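Local coordinates for pectate lyase 47 (Bacillus sp. TS-47, PDB 1VBL), which cleaves pectate (polygalacturonate) chains by eliminative lysis, as a thermostable, calcium-binding lyase of polysaccharide lyase family 1, at residues 310-315 with 341-346; 252-257 with 280-285. One frame throughout, in Å; residues are numbered along the deposited sequence.

Interaction 1: residues 310-315 with 341-346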
# COMPACT_ATOMS: atom_id res chain seq x y z
N ASP A 310 -7.95 14.82 -1.77
CA ASP A 310 -7.84 15.40 -3.10
C ASP A 310 -7.18 14.37 -4.00
O ASP A 310 -6.65 13.37 -3.51
CB ASP A 310 -6.98 16.67 -3.05
CG ASP A 310 -7.63 17.78 -2.25
OD1 ASP A 310 -8.78 18.16 -2.58
OD2 ASP A 310 -7.00 18.28 -1.29
N PHE A 311 -7.23 14.60 -5.30
CA PHE A 311 -6.60 13.69 -6.24
C PHE A 311 -5.42 14.41 -6.86
O PHE A 311 -5.54 15.56 -7.28
CB PHE A 311 -7.58 13.28 -7.35
CG PHE A 311 -6.92 12.56 -8.50
CD1 PHE A 311 -6.59 13.24 -9.67
CD2 PHE A 311 -6.60 11.21 -8.39
CE1 PHE A 311 -5.95 12.58 -10.72
CE2 PHE A 311 -5.95 10.54 -9.44
CZ PHE A 311 -5.63 11.23 -10.61
N GLN A 312 -4.27 13.74 -6.90
CA GLN A 312 -3.07 14.34 -7.47
C GLN A 312 -2.71 13.64 -8.78
O GLN A 312 -2.58 14.28 -9.82
CB GLN A 312 -1.90 14.24 -6.49
CG GLN A 312 -0.66 14.99 -6.95
CD GLN A 312 0.55 14.77 -6.05
OE1 GLN A 312 0.44 14.85 -4.82
NE2 GLN A 312 1.70 14.50 -6.65
N TYR A 313 -2.55 12.32 -8.71
CA TYR A 313 -2.22 11.53 -9.90
C TYR A 313 -2.46 10.05 -9.60
O TYR A 313 -2.57 9.66 -8.43
CB TYR A 313 -0.76 11.76 -10.30
CG TYR A 313 0.26 11.05 -9.44
CD1 TYR A 313 0.64 9.74 -9.72
CD2 TYR A 313 0.84 11.68 -8.34
CE1 TYR A 313 1.57 9.07 -8.94
CE2 TYR A 313 1.78 11.01 -7.54
CZ TYR A 313 2.14 9.71 -7.85
OH TYR A 313 3.07 9.05 -7.08
N ALA A 314 -2.54 9.24 -10.64
CA ALA A 314 -2.77 7.81 -10.46
C ALA A 314 -1.50 7.00 -10.73
O ALA A 314 -0.96 6.37 -9.82
CB ALA A 314 -3.90 7.34 -11.37
N TRP A 315 -1.03 7.04 -11.97
CA TRP A 315 0.15 6.28 -12.35
C TRP A 315 1.45 7.09 -12.30
O TRP A 315 1.64 8.03 -13.08
CB TRP A 315 -0.03 5.69 -13.75
CG TRP A 315 -1.21 4.75 -13.84
CD1 TRP A 315 -1.78 4.04 -12.82
CD2 TRP A 315 -1.92 4.40 -15.03
NE1 TRP A 315 -2.80 3.26 -13.31
CE2 TRP A 315 -2.91 3.46 -14.66
CE3 TRP A 315 -1.82 4.78 -16.38
CZ2 TRP A 315 -3.80 2.89 -15.59
CZ3 TRP A 315 -2.70 4.22 -17.30
CH2 TRP A 315 -3.67 3.28 -16.90
N ILE A 341 -3.47 12.46 -14.96
CA ILE A 341 -3.58 11.09 -14.47
C ILE A 341 -2.23 10.39 -14.37
O ILE A 341 -2.02 9.56 -13.48
CB ILE A 341 -4.57 10.30 -15.34
CG1 ILE A 341 -5.93 11.00 -15.32
CG2 ILE A 341 -4.70 8.87 -14.83
CD1 ILE A 341 -6.98 10.41 -16.25
N ILE A 342 -1.32 10.71 -15.28
CA ILE A 342 0.02 10.13 -15.26
C ILE A 342 0.99 11.22 -14.83
O ILE A 342 0.85 12.37 -15.23
CB ILE A 342 0.46 9.61 -16.65
CG1 ILE A 342 -0.41 8.43 -17.07
CG2 ILE A 342 1.93 9.20 -16.61
CD1 ILE A 342 -0.06 7.87 -18.43
N LYS A 343 1.95 10.86 -14.00
CA LYS A 343 2.95 11.82 -13.54
C LYS A 343 4.29 11.12 -13.70
O LYS A 343 4.41 9.94 -13.38
CB LYS A 343 2.68 12.20 -12.08
CG LYS A 343 3.37 13.48 -11.64
CD LYS A 343 2.72 14.03 -10.37
CE LYS A 343 3.32 15.37 -9.97
NZ LYS A 343 2.65 15.93 -8.76
N VAL A 344 5.28 11.83 -14.21
CA VAL A 344 6.59 11.23 -14.42
C VAL A 344 7.67 11.81 -13.51
O VAL A 344 7.79 13.02 -13.36
CB VAL A 344 7.04 11.39 -15.89
CG1 VAL A 344 8.39 10.70 -16.10
CG2 VAL A 344 5.99 10.80 -16.82
N TRP A 345 8.45 10.92 -12.91
CA TRP A 345 9.54 11.32 -12.02
C TRP A 345 10.84 10.68 -12.52
O TRP A 345 11.24 9.62 -12.04
CB TRP A 345 9.28 10.86 -10.58
CG TRP A 345 7.89 11.13 -10.08
CD1 TRP A 345 6.81 10.29 -10.16
CD2 TRP A 345 7.43 12.30 -9.39
NE1 TRP A 345 5.71 10.87 -9.56
CE2 TRP A 345 6.07 12.10 -9.08
CE3 TRP A 345 8.05 13.50 -9.00
CZ2 TRP A 345 5.31 13.06 -8.41
CZ3 TRP A 345 7.29 14.45 -8.33
CH2 TRP A 345 5.93 14.22 -8.04
N SER A 346 11.47 11.31 -13.50
CA SER A 346 12.72 10.79 -14.06
C SER A 346 13.43 11.88 -14.86
O SER A 346 12.88 12.95 -15.09
CB SER A 346 12.43 9.60 -14.98
OG SER A 346 13.62 9.10 -15.57
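F311 turns the edge of its ring to the backbone of I341, CZ lying 4.4 Å from I341 CA, while the same ring meets F303 and F332. The extended chain of Q312 crosses K343 at a slant. Y313 meets both K343 and W345: its CG sits between the backbone N and the carbonyl carbon (chi1 76°), which lays one ring face under the K343 side chain. K343 CB stands over that face in a CH-pi contact, 4.2 Å from the ring centroid, and K343 CD reaches on to Y313 CD2 at 3.6 Å. W345 points its edge at the face of Y313 in an offset edge-to-face pair, the planes 62° apart. Without the ring, as with an alanine here, the aliphatic part of K343 would probably lose the face it lies on and the indole edge of W345 its aromatic partner. A314 N gives a hydrogen bond of 2.9 Å to I341 O, and W315 N a second one to that oxygen at 3.1 Å, so one carbonyl takes two successive amides. W315 O then accepts K343 N at 3.0 Å. On the buried side W315 CE3 rests obliquely against I342 CG1, and its indole NE1 bonds to Y301 OH. This parallel pairing of W315 with I342 joins successive coils, as in the right-handed parallel beta-helix of pectate lyases.

Interaction 2: residues 252-257 with 280-285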
# COMPACT_ATOMS: atom_id res chain seq x y z
N ASP A 252 -4.22 8.81 1.34
CA ASP A 252 -3.37 9.66 0.52
C ASP A 252 -2.42 8.86 -0.39
O ASP A 252 -2.71 8.69 -1.58
CB ASP A 252 -2.57 10.59 1.44
CG ASP A 252 -1.62 11.49 0.69
OD1 ASP A 252 -1.74 11.57 -0.55
OD2 ASP A 252 -0.76 12.12 1.34
N LYS A 253 -1.31 8.39 0.17
CA LYS A 253 -0.30 7.64 -0.58
C LYS A 253 -0.60 6.14 -0.53
O LYS A 253 -0.30 5.48 0.46
CB LYS A 253 1.08 7.91 0.00
CG LYS A 253 1.46 9.39 0.02
CD LYS A 253 2.86 9.59 0.58
CE LYS A 253 3.30 11.04 0.51
NZ LYS A 253 2.57 11.93 1.46
N VAL A 254 -1.18 5.61 -1.60
CA VAL A 254 -1.57 4.21 -1.64
C VAL A 254 -0.48 3.16 -1.81
O VAL A 254 -0.18 2.43 -0.86
CB VAL A 254 -2.65 3.99 -2.73
CG1 VAL A 254 -3.09 2.53 -2.73
CG2 VAL A 254 -3.84 4.90 -2.47
N THR A 255 0.10 3.07 -3.00
CA THR A 255 1.10 2.04 -3.26
C THR A 255 2.39 2.47 -3.93
O THR A 255 2.41 2.88 -5.08
CB THR A 255 0.48 0.89 -4.09
OG1 THR A 255 -0.50 0.21 -3.30
CG2 THR A 255 1.55 -0.10 -4.54
N LEU A 256 3.47 2.35 -3.18
CA LEU A 256 4.79 2.69 -3.67
C LEU A 256 5.46 1.38 -4.11
O LEU A 256 5.38 0.38 -3.41
CB LEU A 256 5.61 3.33 -2.55
CG LEU A 256 7.03 3.82 -2.85
CD1 LEU A 256 6.99 4.97 -3.85
CD2 LEU A 256 7.68 4.28 -1.55
N ILE A 257 6.08 1.39 -5.28
CA ILE A 257 6.79 0.21 -5.77
C ILE A 257 8.19 0.71 -6.12
O ILE A 257 8.41 1.31 -7.17
CB ILE A 257 6.11 -0.40 -7.03
CG1 ILE A 257 4.70 -0.89 -6.67
CG2 ILE A 257 6.95 -1.56 -7.57
CD1 ILE A 257 3.94 -1.52 -7.83
N LYS A 280 -10.80 4.27 -4.85
CA LYS A 280 -11.87 5.25 -4.68
C LYS A 280 -11.50 6.38 -3.72
O LYS A 280 -11.24 6.16 -2.54
CB LYS A 280 -13.13 4.55 -4.18
CG LYS A 280 -14.33 5.48 -3.96
CD LYS A 280 -15.57 4.69 -3.59
CE LYS A 280 -16.76 5.60 -3.30
NZ LYS A 280 -17.11 6.47 -4.46
N ASN A 281 -11.49 7.59 -4.26
CA ASN A 281 -11.18 8.76 -3.48
C ASN A 281 -9.86 8.65 -2.72
O ASN A 281 -9.82 8.78 -1.49
CB ASN A 281 -12.34 9.07 -2.53
CG ASN A 281 -13.63 9.36 -3.28
OD1 ASN A 281 -13.60 9.92 -4.37
ND2 ASN A 281 -14.77 9.00 -2.70
N VAL A 282 -8.80 8.37 -3.46
CA VAL A 282 -7.45 8.30 -2.90
C VAL A 282 -6.67 9.41 -3.61
O VAL A 282 -7.15 9.98 -4.59
CB VAL A 282 -6.79 6.91 -3.12
CG1 VAL A 282 -7.45 5.89 -2.20
CG2 VAL A 282 -6.94 6.48 -4.58
N THR A 283 -5.48 9.73 -3.11
CA THR A 283 -4.73 10.84 -3.68
C THR A 283 -3.63 10.59 -4.70
O THR A 283 -3.62 11.21 -5.76
CB THR A 283 -4.13 11.69 -2.53
OG1 THR A 283 -5.19 12.12 -1.66
CG2 THR A 283 -3.40 12.91 -3.08
N GLN A 284 -2.71 9.68 -4.38
CA GLN A 284 -1.59 9.43 -5.27
C GLN A 284 -0.99 8.03 -5.13
O GLN A 284 -1.33 7.29 -4.20
CB GLN A 284 -0.51 10.47 -4.98
CG GLN A 284 -0.08 10.47 -3.51
CD GLN A 284 0.88 11.59 -3.17
OE1 GLN A 284 1.93 11.74 -3.79
NE2 GLN A 284 0.53 12.38 -2.16
N ARG A 285 -0.07 7.70 -6.04
CA ARG A 285 0.63 6.41 -6.05
C ARG A 285 -0.33 5.25 -6.27
O ARG A 285 -0.54 4.42 -5.38
CB ARG A 285 1.37 6.20 -4.73
CG ARG A 285 2.38 7.29 -4.40
CD ARG A 285 3.12 6.96 -3.11
NE ARG A 285 4.16 7.94 -2.79
CZ ARG A 285 4.97 7.86 -1.74
NH1 ARG A 285 4.86 6.84 -0.90
NH2 ARG A 285 5.89 8.80 -1.53
O HOH W 1 2.66 4.76 -0.59
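R285 lays its long side chain between K253 and L256 where two neighbouring coils of the parallel beta-helix, the fold of this lyase family, meet in parallel register. Its CB lies 3.5 Å from T255 O. With CG anti to the carbonyl carbon (chi1 -58°), the chain then runs extended to NE, CD passing K253 CB at 3.8 Å and NE coming near K253 CD. At the tip the guanidinium is sandwiched: K253 CD sits over the centre of one face, 3.6 Å from CZ, and L256 CD1 covers the opposite face nearer the rim. K253 thus meets the guanidinium with a methylene, not with its ammonium, K253 NZ being drawn instead into a weak salt bridge with D252 OD2. The other carboxylate oxygen, D252 OD1, receives Q284 NE2 at 2.9 Å on its syn side, nearly in the amide plane of Q284, so one aspartate serves both lysine and glutamine. Along the backbone, D252 O accepts Q284 N, V254 N bonds to Q284 O, and T255 N bonds to R285 O at 2.8 Å. V254 CG2 presses on V282 CB. R285 NH1 donates to a water in the plane of the guanidinium, the oxygen 3.0 Å away.

Interactions 1 and 2 have centres about 10 Å apart and reach the same parallel sheet, of which 253-257 and 342-345 are the outermost strands. They join directly: T283 OG1 and D310 O are 2.7 Å apart and Q312 N and T283 O 2.8 Å apart, both probable hydrogen bonds, while Y313 OH packs 3.3 Å from R285 CG. Y313 therefore continues the side-chain packing from K343 and W345 to R285. Interaction 2 lies closer to the metal: the side chain of L256 is about 6 Å from the calcium ion bound by D190, D229 and D233, against about 13 Å for Y313. L256 N also hydrogen-bonds to D233 OD1, tying interaction 2 to a calcium ligand.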